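Local coordinates for 2-phospho-L-lactate guanylyltransferase (Methanosarcina mazei, PDB 2I5E), which probably joins GTP to (2S)-2-phospholactate, giving lactyl-2-diphospho-5'-guanosine and diphosphate, a step in making coenzyme F420, at residues K74-A79 and V139-S144; E89-V94 and K132-Y137. One frame throughout, in Å; residues are numbered along the deposited sequence.

Interaction 1: K74-A79 and V139-S144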
loop_
_atom_site.group_PDB
_atom_site.type_symbol
_atom_site.label_atom_id
_atom_site.label_comp_id
_atom_site.label_asym_id
_atom_site.label_seq_id
_atom_site.Cartn_x
_atom_site.Cartn_y
_atom_site.Cartn_z
ATOM N N LYS A 74 25.609 -2.794 -17.586
ATOM C CA LYS A 74 24.504 -2.232 -18.454
ATOM C C LYS A 74 23.319 -1.682 -17.633
ATOM O O LYS A 74 23.207 -1.985 -16.435
ATOM C CB LYS A 74 23.945 -3.238 -19.477
ATOM C CG LYS A 74 24.785 -4.447 -19.866
ATOM C CD LYS A 74 25.458 -4.341 -21.270
ATOM C CE LYS A 74 26.309 -3.035 -21.417
ATOM N NZ LYS A 74 26.654 -2.764 -22.856
ATOM N N ASP A 75 22.449 -0.902 -18.299
ATOM C CA ASP A 75 21.196 -0.293 -17.760
ATOM C C ASP A 75 20.342 -1.410 -17.186
ATOM O O ASP A 75 20.413 -2.498 -17.696
ATOM C CB ASP A 75 20.398 0.493 -18.906
ATOM C CG ASP A 75 18.927 -0.133 -19.249
ATOM O OD1 ASP A 75 17.840 0.283 -18.626
ATOM O OD2 ASP A 75 18.841 -1.017 -20.149
ATOM N N LEU A 76 19.539 -1.108 -16.167
ATOM C CA LEU A 76 18.746 -2.073 -15.404
ATOM C C LEU A 76 18.034 -3.126 -16.228
ATOM O O LEU A 76 18.139 -4.344 -15.983
ATOM C CB LEU A 76 17.698 -1.303 -14.532
ATOM C CG LEU A 76 16.724 -2.183 -13.704
ATOM C CD1 LEU A 76 17.534 -3.009 -12.744
ATOM C CD2 LEU A 76 15.700 -1.366 -12.922
ATOM N N ASN A 77 17.264 -2.660 -17.197
ATOM C CA ASN A 77 16.488 -3.553 -17.988
ATOM C C ASN A 77 17.348 -4.392 -18.874
ATOM O O ASN A 77 17.068 -5.522 -19.069
ATOM C CB ASN A 77 15.437 -2.788 -18.801
ATOM C CG ASN A 77 14.395 -2.188 -17.895
ATOM O OD1 ASN A 77 13.971 -2.837 -16.905
ATOM N ND2 ASN A 77 14.025 -0.929 -18.168
ATOM N N GLU A 78 18.437 -3.844 -19.351
ATOM C CA GLU A 78 19.311 -4.665 -20.183
ATOM C C GLU A 78 19.950 -5.791 -19.385
ATOM O O GLU A 78 19.887 -6.945 -19.797
ATOM C CB GLU A 78 20.389 -3.805 -20.812
ATOM C CG GLU A 78 20.696 -4.263 -22.184
ATOM C CD GLU A 78 21.100 -3.091 -23.071
ATOM O OE1 GLU A 78 22.175 -2.492 -22.784
ATOM O OE2 GLU A 78 20.307 -2.764 -24.026
ATOM N N ALA A 79 20.554 -5.429 -18.248
ATOM C CA ALA A 79 21.081 -6.402 -17.312
ATOM C C ALA A 79 20.054 -7.455 -16.905
ATOM O O ALA A 79 20.299 -8.695 -17.030
ATOM C CB ALA A 79 21.603 -5.681 -16.100
ATOM N N VAL A 139 11.351 -7.831 -19.194
ATOM C CA VAL A 139 11.040 -6.818 -18.208
ATOM C C VAL A 139 11.267 -5.404 -18.750
ATOM O O VAL A 139 12.170 -5.196 -19.596
ATOM C CB VAL A 139 11.953 -6.880 -16.889
ATOM C CG1 VAL A 139 11.831 -8.244 -16.134
ATOM C CG2 VAL A 139 13.388 -6.565 -17.228
ATOM N N LYS A 140 10.575 -4.427 -18.141
ATOM C CA LYS A 140 10.740 -3.024 -18.427
ATOM C C LYS A 140 10.383 -2.230 -17.186
ATOM O O LYS A 140 9.237 -1.738 -17.062
ATOM C CB LYS A 140 9.842 -2.594 -19.582
ATOM C CG LYS A 140 10.267 -1.193 -20.156
ATOM C CD LYS A 140 9.348 -0.876 -21.336
ATOM C CE LYS A 140 9.658 0.487 -21.980
ATOM N NZ LYS A 140 9.157 1.656 -21.089
ATOM N N TYR A 141 11.359 -2.120 -16.269
ATOM C CA TYR A 141 11.214 -1.338 -15.038
ATOM C C TYR A 141 11.391 0.110 -15.443
ATOM O O TYR A 141 11.870 0.379 -16.535
ATOM C CB TYR A 141 12.308 -1.707 -13.987
ATOM C CG TYR A 141 12.042 -3.032 -13.368
ATOM C CD1 TYR A 141 12.428 -4.213 -14.015
ATOM C CD2 TYR A 141 11.347 -3.116 -12.186
ATOM C CE1 TYR A 141 12.099 -5.441 -13.518
ATOM C CE2 TYR A 141 11.065 -4.341 -11.617
ATOM C CZ TYR A 141 11.436 -5.502 -12.295
ATOM O OH TYR A 141 11.121 -6.727 -11.790
ATOM N N TYR A 142 11.021 1.005 -14.533
ATOM C CA TYR A 142 10.905 2.497 -14.753
ATOM C C TYR A 142 9.593 2.867 -15.384
ATOM O O TYR A 142 8.982 2.041 -16.108
ATOM C CB TYR A 142 12.051 3.162 -15.565
ATOM C CG TYR A 142 13.406 2.900 -15.027
ATOM C CD1 TYR A 142 13.729 3.220 -13.710
ATOM C CD2 TYR A 142 14.381 2.286 -15.834
ATOM C CE1 TYR A 142 14.994 2.931 -13.179
ATOM C CE2 TYR A 142 15.655 2.004 -15.321
ATOM C CZ TYR A 142 15.939 2.306 -13.997
ATOM O OH TYR A 142 17.196 2.026 -13.534
ATOM N N GLY A 143 9.183 4.122 -15.165
ATOM C CA GLY A 143 7.929 4.591 -15.734
ATOM C C GLY A 143 6.827 3.781 -15.187
ATOM O O GLY A 143 6.789 3.375 -14.016
ATOM N N SER A 144 5.874 3.550 -16.040
ATOM C CA SER A 144 4.737 2.848 -15.642
ATOM C C SER A 144 4.880 1.315 -15.682
ATOM O O SER A 144 4.140 0.662 -16.338
ATOM C CB SER A 144 3.615 3.288 -16.512
ATOM O OG SER A 144 2.452 2.764 -15.955
HETATM O O HOH W 1 19.257 1.602 -15.320
#
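Asn-77, in the first turn of helix 76-86, reads the backbone of Tyr-141 with both ends of its amide. OD1 accepts from Tyr-141 N at 2.8 Å, and ND2 gives to Tyr-141 O at 3.0 Å along a nearly straight bond (172°), with the acceptor lying in the plane of the amide. Two bonds to one residue fix the rotation of the amide and tell its oxygen from its nitrogen. OD1 also sits at the edge of the Tyr-141 ring, amide and ring being nearly coplanar. Leu-76 packs beside Asn-77: CG lies opposite the backbone N (chi1 177°), and the side chain carries CD2 to within 3.6 Å of Tyr-141 CB while the same methyl touches Tyr-142 CZ at 3.8 Å. A water links Leu-76 N to Tyr-142 OH.

This is a helix start docked on the loop between strand 126-131 and helix 145-154, in the nucleotidyltransferase-like GT-A fold of the CofC family. Asp-75 is the N-cap: OD2 takes Glu-78 N at 3.0 Å, from above the carboxylate plane, and OD1 takes Asn-77 N in a weak bond, tying down the backbone that bears the amide. Further out, Asn-81 ND2 holds Val-139 O, while His-149 bonds Lys-140 N and packs edge-to-face with the Tyr-141 ring, which also rests on Leu-80 and Leu-129.

Interaction 2: E89-V94 and K132-Y137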
loop_
_atom_site.group_PDB
_atom_site.type_symbol
_atom_site.label_atom_id
_atom_site.label_comp_id
_atom_site.label_asym_id
_atom_site.label_seq_id
_atom_site.Cartn_x
_atom_site.Cartn_y
_atom_site.Cartn_z
ATOM N N GLU A 89 15.047 -21.852 -15.214
ATOM C CA GLU A 89 14.065 -22.095 -14.185
ATOM C C GLU A 89 13.285 -20.750 -13.800
ATOM O O GLU A 89 13.571 -19.696 -14.328
ATOM C CB GLU A 89 14.881 -22.631 -13.025
ATOM C CG GLU A 89 15.706 -21.482 -12.423
ATOM C CD GLU A 89 17.079 -21.918 -11.904
ATOM O OE1 GLU A 89 17.870 -22.381 -12.738
ATOM O OE2 GLU A 89 17.345 -21.763 -10.691
ATOM N N PRO A 90 12.289 -20.815 -12.917
ATOM C CA PRO A 90 11.612 -19.567 -12.449
ATOM C C PRO A 90 12.610 -18.528 -11.812
ATOM O O PRO A 90 13.603 -18.906 -11.173
ATOM C CB PRO A 90 10.627 -20.099 -11.430
ATOM C CG PRO A 90 10.309 -21.578 -11.934
ATOM C CD PRO A 90 11.671 -22.044 -12.342
ATOM N N VAL A 91 12.364 -17.233 -12.090
ATOM C CA VAL A 91 13.171 -16.074 -11.567
ATOM C C VAL A 91 12.248 -15.153 -10.744
ATOM O O VAL A 91 11.243 -14.688 -11.248
ATOM C CB VAL A 91 13.866 -15.264 -12.763
ATOM C CG1 VAL A 91 14.607 -13.904 -12.284
ATOM C CG2 VAL A 91 14.860 -16.148 -13.537
ATOM N N LEU A 92 12.588 -14.903 -9.478
ATOM C CA LEU A 92 12.030 -13.820 -8.662
ATOM C C LEU A 92 13.050 -12.692 -8.744
ATOM O O LEU A 92 14.224 -12.870 -8.397
ATOM C CB LEU A 92 11.919 -14.285 -7.217
ATOM C CG LEU A 92 11.372 -13.342 -6.154
ATOM C CD1 LEU A 92 9.905 -12.967 -6.535
ATOM C CD2 LEU A 92 11.468 -14.052 -4.762
ATOM N N ILE A 93 12.626 -11.569 -9.310
ATOM C CA ILE A 93 13.311 -10.298 -9.292
ATOM C C ILE A 93 12.761 -9.440 -8.165
ATOM O O ILE A 93 11.577 -9.173 -8.128
ATOM C CB ILE A 93 13.118 -9.542 -10.627
ATOM C CG1 ILE A 93 13.508 -10.461 -11.814
ATOM C CG2 ILE A 93 13.807 -8.163 -10.573
ATOM C CD1 ILE A 93 13.136 -9.791 -13.243
ATOM N N VAL A 94 13.594 -9.137 -7.155
ATOM C CA VAL A 94 13.085 -8.365 -6.040
ATOM C C VAL A 94 13.922 -7.091 -5.844
ATOM O O VAL A 94 15.102 -7.166 -5.749
ATOM C CB VAL A 94 13.163 -9.161 -4.689
ATOM C CG1 VAL A 94 12.260 -8.592 -3.645
ATOM C CG2 VAL A 94 12.920 -10.587 -4.818
ATOM N N LYS A 132 7.604 -17.596 -14.027
ATOM C CA LYS A 132 7.808 -19.053 -14.155
ATOM C C LYS A 132 8.489 -19.392 -15.472
ATOM O O LYS A 132 9.260 -20.311 -15.519
ATOM C CB LYS A 132 6.468 -19.776 -14.138
ATOM C CG LYS A 132 5.868 -19.891 -12.781
ATOM C CD LYS A 132 4.595 -20.709 -12.752
ATOM C CE LYS A 132 3.923 -20.440 -11.411
ATOM N NZ LYS A 132 2.622 -21.105 -11.534
ATOM N N ASN A 133 8.223 -18.665 -16.544
ATOM C CA ASN A 133 8.827 -18.984 -17.835
ATOM C C ASN A 133 9.676 -17.915 -18.407
ATOM O O ASN A 133 9.246 -17.242 -19.325
ATOM C CB ASN A 133 7.734 -19.367 -18.828
ATOM C CG ASN A 133 6.641 -20.273 -18.186
ATOM O OD1 ASN A 133 6.905 -21.429 -17.698
ATOM N ND2 ASN A 133 5.407 -19.740 -18.137
ATOM N N PRO A 134 10.905 -17.779 -17.975
ATOM C CA PRO A 134 11.709 -16.625 -18.354
ATOM C C PRO A 134 11.903 -16.444 -19.847
ATOM O O PRO A 134 12.213 -15.386 -20.323
ATOM C CB PRO A 134 13.036 -16.887 -17.667
ATOM C CG PRO A 134 12.878 -18.214 -16.941
ATOM C CD PRO A 134 11.459 -18.481 -16.820
ATOM N N SER A 135 11.687 -17.511 -20.582
ATOM C CA SER A 135 12.041 -17.587 -22.013
ATOM C C SER A 135 11.000 -16.810 -22.763
ATOM O O SER A 135 11.282 -16.340 -23.849
ATOM C CB SER A 135 12.096 -19.076 -22.516
ATOM O OG SER A 135 10.988 -19.877 -22.062
ATOM N N LYS A 136 9.826 -16.643 -22.121
ATOM C CA LYS A 136 8.620 -16.009 -22.680
ATOM C C LYS A 136 8.315 -14.618 -22.083
ATOM O O LYS A 136 7.284 -14.042 -22.394
ATOM C CB LYS A 136 7.396 -16.915 -22.438
ATOM C CG LYS A 136 7.069 -17.889 -23.575
ATOM C CD LYS A 136 5.638 -18.304 -23.452
ATOM C CE LYS A 136 4.943 -18.375 -24.803
ATOM N NZ LYS A 136 3.453 -18.429 -24.541
ATOM N N TYR A 137 9.207 -14.095 -21.245
ATOM C CA TYR A 137 9.005 -12.831 -20.537
ATOM C C TYR A 137 10.102 -11.846 -20.763
ATOM O O TYR A 137 11.260 -12.235 -20.859
ATOM C CB TYR A 137 8.828 -13.074 -19.042
ATOM C CG TYR A 137 8.010 -11.921 -18.428
ATOM C CD1 TYR A 137 6.611 -11.839 -18.619
ATOM C CD2 TYR A 137 8.650 -10.895 -17.702
ATOM C CE1 TYR A 137 5.868 -10.759 -18.058
ATOM C CE2 TYR A 137 7.916 -9.829 -17.135
ATOM C CZ TYR A 137 6.555 -9.759 -17.333
ATOM O OH TYR A 137 5.889 -8.703 -16.773
#
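Glu-89 and Pro-134 make the closest approach here, and it is a backbone oxygen against a proline ring: Glu-89 O lies 3.1 Å from Pro-134 CG and 3.5 Å from Pro-134 CD. No hydrogen bond crosses between 89-94 and 132-137; the contact is made by van der Waals touches. The second group of touches belongs to Pro-90, whose ring lies against the backbone of Lys-132, with Pro-90 CG 3.9 Å from Lys-132 O and Pro-90 CB 4.1 Å from Lys-132 CA. The apolar part is slight: Val-91 CG2 reaches Pro-134 CG at 4.4 Å. Replacing Pro-134 by glycine would probably open a gap beside Glu-89 O and Val-91 CG2 and let the turn that follows strand 126-131 move more freely. Within that turn, Lys-136 N bonds back to Asn-133 O at 2.9 Å. The charged end of Lys-132 is used outside the pair, NZ giving a hydrogen bond to Thr-112 O. All this lies where strand 91-94 begins and its antiparallel neighbour 126-131 has just ended: Val-91 and Ile-93 pair with Ile-131 and Leu-129, Pro-90 and Leu-92 bond to strand 5-9 through Arg-5, and Leu-84 of helix 76-86 packs against both Val-91 and Pro-134.

The centres of interactions 1 and 2 lie about 15 Å apart, and the two touch through Ile-93: its CG2 is 3.3 Å from Tyr-141 OH, and its CD1 is 3.5 Å from Val-139 CG1. Along the chain the order is 74-79, 89-94, 132-137, 139-144, so the pair 89-94 with 132-137 falls between the two halves of interaction 1. Helix 76-86 is followed, after a short connection, by strand 91-94, and the loop after strand 126-131 supplies both opposing segments. That loop thus meets both the start of helix 76-86 and the start of strand 91-94, which lies beside 126-131 in the mixed sheet.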